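Local coordinates for protein uricase (Arthrobacter globiformis, PDB 2YZC) that catalyses the oxidation of uric acid by oxygen to 5-hydroxyisourate, which is processed further to (S)-allantoin, and is here bound to allantoate, at residues T154-T159 with D179-T184; K250-V255 with F269-R274. One frame throughout, in Å; residues are numbered along the deposited sequence.

Contact 1 of 2, residues T154-T159 with D179-T184. With 1AL (allantoate ion), chain I.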
loop_
_atom_site.group_PDB
_atom_site.type_symbol
_atom_site.label_atom_id
_atom_site.label_comp_id
_atom_site.label_asym_id
_atom_site.label_seq_id
_atom_site.Cartn_x
_atom_site.Cartn_y
_atom_site.Cartn_z
ATOM N N THR A 154 7.967 1.106 -14.937
ATOM C CA THR A 154 6.895 0.617 -15.795
ATOM C C THR A 154 7.065 1.039 -17.246
ATOM O O THR A 154 7.276 2.221 -17.537
ATOM C CB THR A 154 5.538 1.117 -15.274
ATOM O OG1 THR A 154 5.390 0.709 -13.911
ATOM C CG2 THR A 154 4.391 0.542 -16.104
ATOM N N VAL A 155 6.969 0.070 -18.156
ATOM C CA VAL A 155 7.120 0.348 -19.574
ATOM C C VAL A 155 5.975 -0.245 -20.378
ATOM O O VAL A 155 5.297 -1.170 -19.929
ATOM C CB VAL A 155 8.462 -0.193 -20.125
ATOM C CG1 VAL A 155 9.625 0.589 -19.514
ATOM C CG2 VAL A 155 8.598 -1.675 -19.818
ATOM N N LEU A 156 5.772 0.296 -21.572
ATOM C CA LEU A 156 4.690 -0.160 -22.426
ATOM C C LEU A 156 4.939 0.099 -23.906
ATOM O O LEU A 156 5.450 1.158 -24.292
ATOM C CB LEU A 156 3.389 0.532 -21.997
ATOM C CG LEU A 156 2.082 0.256 -22.754
ATOM C CD1 LEU A 156 0.905 0.611 -21.848
ATOM C CD2 LEU A 156 2.032 1.054 -24.064
ATOM N N LYS A 157 4.583 -0.889 -24.725
ATOM C CA LYS A 157 4.688 -0.783 -26.178
ATOM C C LYS A 157 3.240 -0.858 -26.651
ATOM O O LYS A 157 2.516 -1.786 -26.280
ATOM C CB LYS A 157 5.469 -1.960 -26.770
ATOM C CG LYS A 157 6.887 -2.088 -26.263
ATOM C CD LYS A 157 7.882 -2.258 -27.403
ATOM C CE LYS A 157 7.560 -3.451 -28.268
ATOM N NZ LYS A 157 8.475 -3.537 -29.444
ATOM N N SER A 158 2.818 0.116 -27.453
ATOM C CA SER A 158 1.446 0.153 -27.950
ATOM C C SER A 158 1.249 -0.760 -29.157
ATOM O O SER A 158 0.121 -1.042 -29.555
ATOM C CB SER A 158 1.049 1.591 -28.297
ATOM O OG SER A 158 2.047 2.226 -29.076
ATOM N N THR A 159 2.354 -1.205 -29.742
ATOM C CA THR A 159 2.324 -2.124 -30.877
ATOM C C THR A 159 3.707 -2.762 -30.947
ATOM O O THR A 159 4.564 -2.467 -30.118
ATOM C CB THR A 159 1.987 -1.402 -32.215
ATOM O OG1 THR A 159 1.684 -2.382 -33.218
ATOM C CG2 THR A 159 3.158 -0.547 -32.693
ATOM N N ASP A 179 -0.992 -8.232 -32.992
ATOM C CA ASP A 179 -0.917 -6.840 -32.551
ATOM C C ASP A 179 -1.565 -6.694 -31.176
ATOM O O ASP A 179 -2.790 -6.761 -31.042
ATOM C CB ASP A 179 -1.625 -5.909 -33.547
ATOM C CG ASP A 179 -1.234 -4.441 -33.371
ATOM O OD1 ASP A 179 -0.745 -4.068 -32.279
ATOM O OD2 ASP A 179 -1.428 -3.653 -34.326
ATOM N N ARG A 180 -0.742 -6.502 -30.154
ATOM C CA ARG A 180 -1.249 -6.332 -28.799
ATOM C C ARG A 180 -0.328 -5.376 -28.059
ATOM O O ARG A 180 0.769 -5.070 -28.527
ATOM C CB ARG A 180 -1.281 -7.675 -28.053
ATOM C CG ARG A 180 0.110 -8.255 -27.739
ATOM C CD ARG A 180 0.052 -9.519 -26.885
ATOM N NE ARG A 180 1.394 -9.990 -26.532
ATOM C CZ ARG A 180 1.653 -10.976 -25.677
ATOM N NH1 ARG A 180 0.662 -11.620 -25.077
ATOM N NH2 ARG A 180 2.914 -11.306 -25.406
ATOM N N ILE A 181 -0.791 -4.890 -26.914
ATOM C CA ILE A 181 0.025 -4.013 -26.085
ATOM C C ILE A 181 0.890 -4.937 -25.231
ATOM O O ILE A 181 0.479 -6.048 -24.897
ATOM C CB ILE A 181 -0.852 -3.140 -25.139
ATOM C CG1 ILE A 181 -1.456 -1.965 -25.916
ATOM C CG2 ILE A 181 -0.023 -2.625 -23.961
ATOM C CD1 ILE A 181 -2.336 -1.062 -25.063
ATOM N N LEU A 182 2.098 -4.493 -24.913
ATOM C CA LEU A 182 2.990 -5.265 -24.053
ATOM C C LEU A 182 3.429 -4.268 -22.993
ATOM O O LEU A 182 4.183 -3.347 -23.286
ATOM C CB LEU A 182 4.205 -5.785 -24.830
ATOM C CG LEU A 182 5.234 -6.547 -23.983
ATOM C CD1 LEU A 182 4.579 -7.775 -23.365
ATOM C CD2 LEU A 182 6.423 -6.961 -24.844
ATOM N N ALA A 183 2.917 -4.435 -21.779
ATOM C CA ALA A 183 3.244 -3.548 -20.667
ATOM C C ALA A 183 3.788 -4.372 -19.509
ATOM O O ALA A 183 3.275 -5.452 -19.212
ATOM C CB ALA A 183 1.998 -2.793 -20.222
ATOM N N THR A 184 4.821 -3.865 -18.849
ATOM C CA THR A 184 5.407 -4.592 -17.738
ATOM C C THR A 184 6.097 -3.642 -16.772
ATOM O O THR A 184 6.226 -2.450 -17.045
ATOM C CB THR A 184 6.440 -5.647 -18.260
ATOM O OG1 THR A 184 6.888 -6.469 -17.178
ATOM C CG2 THR A 184 7.642 -4.965 -18.880
HETATM C C1 1AL I . 3.528 -14.416 -23.232
HETATM O O2 1AL I . 4.476 -13.856 -23.805
HETATM N N3 1AL I . 3.651 -15.624 -22.618
HETATM N N4 1AL I . 2.334 -13.696 -23.266
HETATM C C5 1AL I . 1.720 -13.550 -20.669
HETATM O O6 1AL I . 2.902 -13.261 -20.408
HETATM O O7 1AL I . 0.762 -13.467 -19.885
HETATM C C8 1AL I . 1.371 -13.796 -22.169
HETATM C C9 1AL I . -0.366 -15.520 -22.061
HETATM O O10 1AL I . -1.557 -15.637 -21.702
HETATM N N11 1AL I . 0.547 -16.533 -21.930
HETATM N N12 1AL I . 0.111 -14.381 -22.611
HETATM O O HOH W 1 -1.688 -3.141 -29.951
#
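Val-155 and Thr-184 form an antiparallel hydrogen-bonded pair at the end of two neighbouring strands of the large antiparallel uricase sheet: Val-155 N reaches Thr-184 O at 2.9 Å with an N-H...O angle of 168°. Lys-157 and Leu-182 repeat that pattern, and the strand axes, 177° apart, confirm the antiparallel run. On the face carrying Val-155, its CG2 lies beside Thr-184 CG2 at 3.6 Å, the two side chains pointing the same way. On the other face Leu-156 crosses Ile-181, CG to CG2 at 3.8 Å, and its CD1 rests on Ala-183 CB. With CG anti to the backbone N (chi1 179°), Leu-156 extends toward these methyls. Past the ladder, Thr-159 OG1 donates to Asp-179 OD1 at 3.1 Å, from above the carboxylate plane, while a water lies within hydrogen-bonding distance of both Asp-179 OD1 and Ser-158 O. Replacing Asp-179 with an alanine is likely to leave Thr-159 OG1 without this acceptor and Arg-32 of the second subunit without its salt-bridge mate. Farther out, residues 155-157 pair with a strand of that subunit, continuing the sheet. Arg-180 turns away from residues 154-159 to the ligand; Ser-161 OG accepts from its NE, and its extended chain sets the guanidinium edge against allantoate, where NH2 makes a weak 3.4 Å hydrogen bond to O2.

Contact 2 of 2, residues K250-V255 with F269-R274; sequences KHHFLV and FYAADR
Phe-253 and Tyr-270 lie side by side on one face of an antiparallel pair, their side chains pointing the same way and their rings meeting obliquely, CD2 of Phe-253 to CD1 of Tyr-270 at 3.8 Å. The Phe-253 ring also receives Ala-272 CB at its edge, near the ring plane, 3.6 Å from CE2. Val-255 CG2 also packs on CB of Tyr-270, whose OH is hydrogen-bonded to Arg-274 O of the fourth subunit. The opposite face is built on two CH-pi contacts. Ala-271 CB stands over the His-252 ring, 3.9 Å from its centroid and 21° off the normal, and Leu-254 CD1 stands over the Phe-269 ring, 4.0 Å from the centroid. The chi1 of Leu-254, -175°, swings CG beside the carbonyl carbon and brings CD1 onto that ring, while His-252 O meets the ring's edge. The His-252 imidazole is fixed in rotation by its own segment: ND1 donates to Lys-250 O at 3.0 Å, with the oxygen in the ring plane. Phe-253 and Tyr-270 exchange two backbone bonds, and Ala-272 N bonds to His-251 O; a water donating to both His-251 O and Ala-272 O closes the end. Phe-269 pairs with a strand of the second subunit. His-251 directs its ring away from residues 269-274, and its NE2 makes a weak hydrogen bond to allantoate O7. The pairing thus belongs to the uricase active site, where His-251 probably serves in a charge relay system with Thr-67 and Lys-22 of the third subunit, so that the site lies at a subunit interface.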
loop_
_atom_site.group_PDB
_atom_site.type_symbol
_atom_site.label_atom_id
_atom_site.label_comp_id
_atom_site.label_asym_id
_atom_site.label_seq_id
_atom_site.Cartn_x
_atom_site.Cartn_y
_atom_site.Cartn_z
ATOM N N LYS A 250 1.354 -7.134 -17.652
ATOM C CA LYS A 250 0.204 -6.376 -17.174
ATOM C C LYS A 250 -0.767 -6.187 -18.321
ATOM O O LYS A 250 -0.583 -5.338 -19.189
ATOM C CB LYS A 250 0.675 -5.036 -16.606
ATOM C CG LYS A 250 1.798 -5.227 -15.588
ATOM C CD LYS A 250 1.955 -4.052 -14.651
ATOM C CE LYS A 250 2.437 -2.818 -15.361
ATOM N NZ LYS A 250 2.590 -1.711 -14.382
ATOM N N HIS A 251 -1.807 -7.006 -18.304
ATOM C CA HIS A 251 -2.803 -7.028 -19.362
ATOM C C HIS A 251 -3.629 -5.784 -19.605
ATOM O O HIS A 251 -4.240 -5.226 -18.699
ATOM C CB HIS A 251 -3.738 -8.218 -19.144
ATOM C CG HIS A 251 -3.024 -9.527 -19.002
ATOM N ND1 HIS A 251 -3.264 -10.396 -17.959
ATOM C CD2 HIS A 251 -2.073 -10.113 -19.768
ATOM C CE1 HIS A 251 -2.492 -11.462 -18.089
ATOM N NE2 HIS A 251 -1.760 -11.315 -19.179
ATOM N N HIS A 252 -3.621 -5.357 -20.861
ATOM C CA HIS A 252 -4.406 -4.224 -21.320
ATOM C C HIS A 252 -5.311 -4.885 -22.340
ATOM O O HIS A 252 -4.909 -5.132 -23.478
ATOM C CB HIS A 252 -3.516 -3.171 -21.985
ATOM C CG HIS A 252 -2.789 -2.304 -21.007
ATOM N ND1 HIS A 252 -1.907 -2.812 -20.078
ATOM C CD2 HIS A 252 -2.847 -0.970 -20.781
ATOM C CE1 HIS A 252 -1.455 -1.830 -19.319
ATOM N NE2 HIS A 252 -2.010 -0.701 -19.724
ATOM N N PHE A 253 -6.523 -5.214 -21.908
ATOM C CA PHE A 253 -7.483 -5.884 -22.774
ATOM C C PHE A 253 -8.156 -4.928 -23.740
ATOM O O PHE A 253 -8.666 -3.887 -23.338
ATOM C CB PHE A 253 -8.543 -6.583 -21.924
ATOM C CG PHE A 253 -7.991 -7.659 -21.040
ATOM C CD1 PHE A 253 -7.572 -8.874 -21.580
ATOM C CD2 PHE A 253 -7.876 -7.458 -19.668
ATOM C CE1 PHE A 253 -7.046 -9.878 -20.761
ATOM C CE2 PHE A 253 -7.354 -8.454 -18.839
ATOM C CZ PHE A 253 -6.939 -9.663 -19.387
ATOM N N LEU A 254 -8.145 -5.288 -25.019
ATOM C CA LEU A 254 -8.780 -4.478 -26.050
ATOM C C LEU A 254 -10.272 -4.637 -25.791
ATOM O O LEU A 254 -10.811 -5.735 -25.904
ATOM C CB LEU A 254 -8.419 -5.020 -27.437
ATOM C CG LEU A 254 -8.894 -4.254 -28.674
ATOM C CD1 LEU A 254 -8.227 -2.891 -28.733
ATOM C CD2 LEU A 254 -8.556 -5.066 -29.924
ATOM N N VAL A 255 -10.937 -3.546 -25.434
ATOM C CA VAL A 255 -12.357 -3.596 -25.124
ATOM C C VAL A 255 -13.226 -3.911 -26.338
ATOM O O VAL A 255 -13.008 -3.382 -27.426
ATOM C CB VAL A 255 -12.825 -2.262 -24.482
ATOM C CG1 VAL A 255 -14.307 -2.334 -24.130
ATOM C CG2 VAL A 255 -11.998 -1.986 -23.221
ATOM N N PHE A 269 -8.437 0.413 -24.319
ATOM C CA PHE A 269 -8.096 -0.730 -23.475
ATOM C C PHE A 269 -8.484 -0.623 -22.004
ATOM O O PHE A 269 -8.592 0.468 -21.439
ATOM C CB PHE A 269 -6.582 -1.001 -23.526
ATOM C CG PHE A 269 -6.028 -1.153 -24.915
ATOM C CD1 PHE A 269 -5.820 -0.038 -25.726
ATOM C CD2 PHE A 269 -5.707 -2.414 -25.411
ATOM C CE1 PHE A 269 -5.296 -0.180 -27.018
ATOM C CE2 PHE A 269 -5.186 -2.569 -26.694
ATOM C CZ PHE A 269 -4.979 -1.449 -27.500
ATOM N N TYR A 270 -8.678 -1.786 -21.392
ATOM C CA TYR A 270 -8.985 -1.893 -19.973
ATOM C C TYR A 270 -7.686 -2.416 -19.351
ATOM O O TYR A 270 -7.231 -3.504 -19.695
ATOM C CB TYR A 270 -10.129 -2.894 -19.761
ATOM C CG TYR A 270 -10.183 -3.538 -18.385
ATOM C CD1 TYR A 270 -10.321 -4.924 -18.252
ATOM C CD2 TYR A 270 -10.111 -2.770 -17.220
ATOM C CE1 TYR A 270 -10.383 -5.528 -16.998
ATOM C CE2 TYR A 270 -10.174 -3.365 -15.957
ATOM C CZ TYR A 270 -10.310 -4.741 -15.855
ATOM O OH TYR A 270 -10.379 -5.333 -14.616
ATOM N N ALA A 271 -7.072 -1.636 -18.468
ATOM C CA ALA A 271 -5.831 -2.074 -17.829
ATOM C C ALA A 271 -6.175 -2.837 -16.551
ATOM O O ALA A 271 -6.450 -2.229 -15.517
ATOM C CB ALA A 271 -4.950 -0.868 -17.503
ATOM N N ALA A 272 -6.158 -4.164 -16.629
ATOM C CA ALA A 272 -6.484 -5.014 -15.483
ATOM C C ALA A 272 -5.395 -5.058 -14.410
ATOM O O ALA A 272 -4.210 -4.987 -14.716
ATOM C CB ALA A 272 -6.782 -6.429 -15.965
ATOM N N ASP A 273 -5.810 -5.185 -13.152
ATOM C CA ASP A 273 -4.879 -5.256 -12.029
ATOM C C ASP A 273 -4.379 -6.687 -11.855
ATOM O O ASP A 273 -3.182 -6.955 -11.949
ATOM C CB ASP A 273 -5.569 -4.805 -10.739
ATOM C CG ASP A 273 -5.958 -3.341 -10.767
ATOM O OD1 ASP A 273 -6.881 -2.958 -10.019
ATOM O OD2 ASP A 273 -5.334 -2.570 -11.526
ATOM N N ARG A 274 -5.308 -7.600 -11.592
ATOM C CA ARG A 274 -4.983 -9.012 -11.404
ATOM C C ARG A 274 -6.057 -9.860 -12.087
ATOM O O ARG A 274 -7.210 -9.442 -12.202
ATOM C CB ARG A 274 -4.925 -9.343 -9.910
ATOM C CG ARG A 274 -3.911 -8.511 -9.131
ATOM C CD ARG A 274 -3.817 -8.943 -7.677
ATOM N NE ARG A 274 -5.057 -8.702 -6.946
ATOM C CZ ARG A 274 -5.275 -9.105 -5.700
ATOM N NH1 ARG A 274 -4.331 -9.774 -5.046
ATOM N NH2 ARG A 274 -6.434 -8.842 -5.109
HETATM O O HOH W 2 -2.919 -7.861 -15.529
HETATM O O HOH W 3 -2.758 -3.972 -16.692
#

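Contacts 1 and 2 are two strand pairings within one antiparallel sheet, joined because strands 182-192 and 240-254 are neighbours: Ala-183 O lies 3.0 Å from Lys-250 N, a probable hydrogen bond. Side chains bridge them too, with Ile-181 CD1 packed 3.6 Å from Phe-269 CE2. The centres of the two contacts are about 11 Å apart. Contact 1 is the more buried, nine of its twelve touching residues being buried, and relies on aliphatic packing and regular backbone bonding; contact 2 is partly buried, richer in aromatic rings and water. Both touch the second subunit, and each sends one residue to allantoate, Arg-180 from contact 1 and His-251 from contact 2.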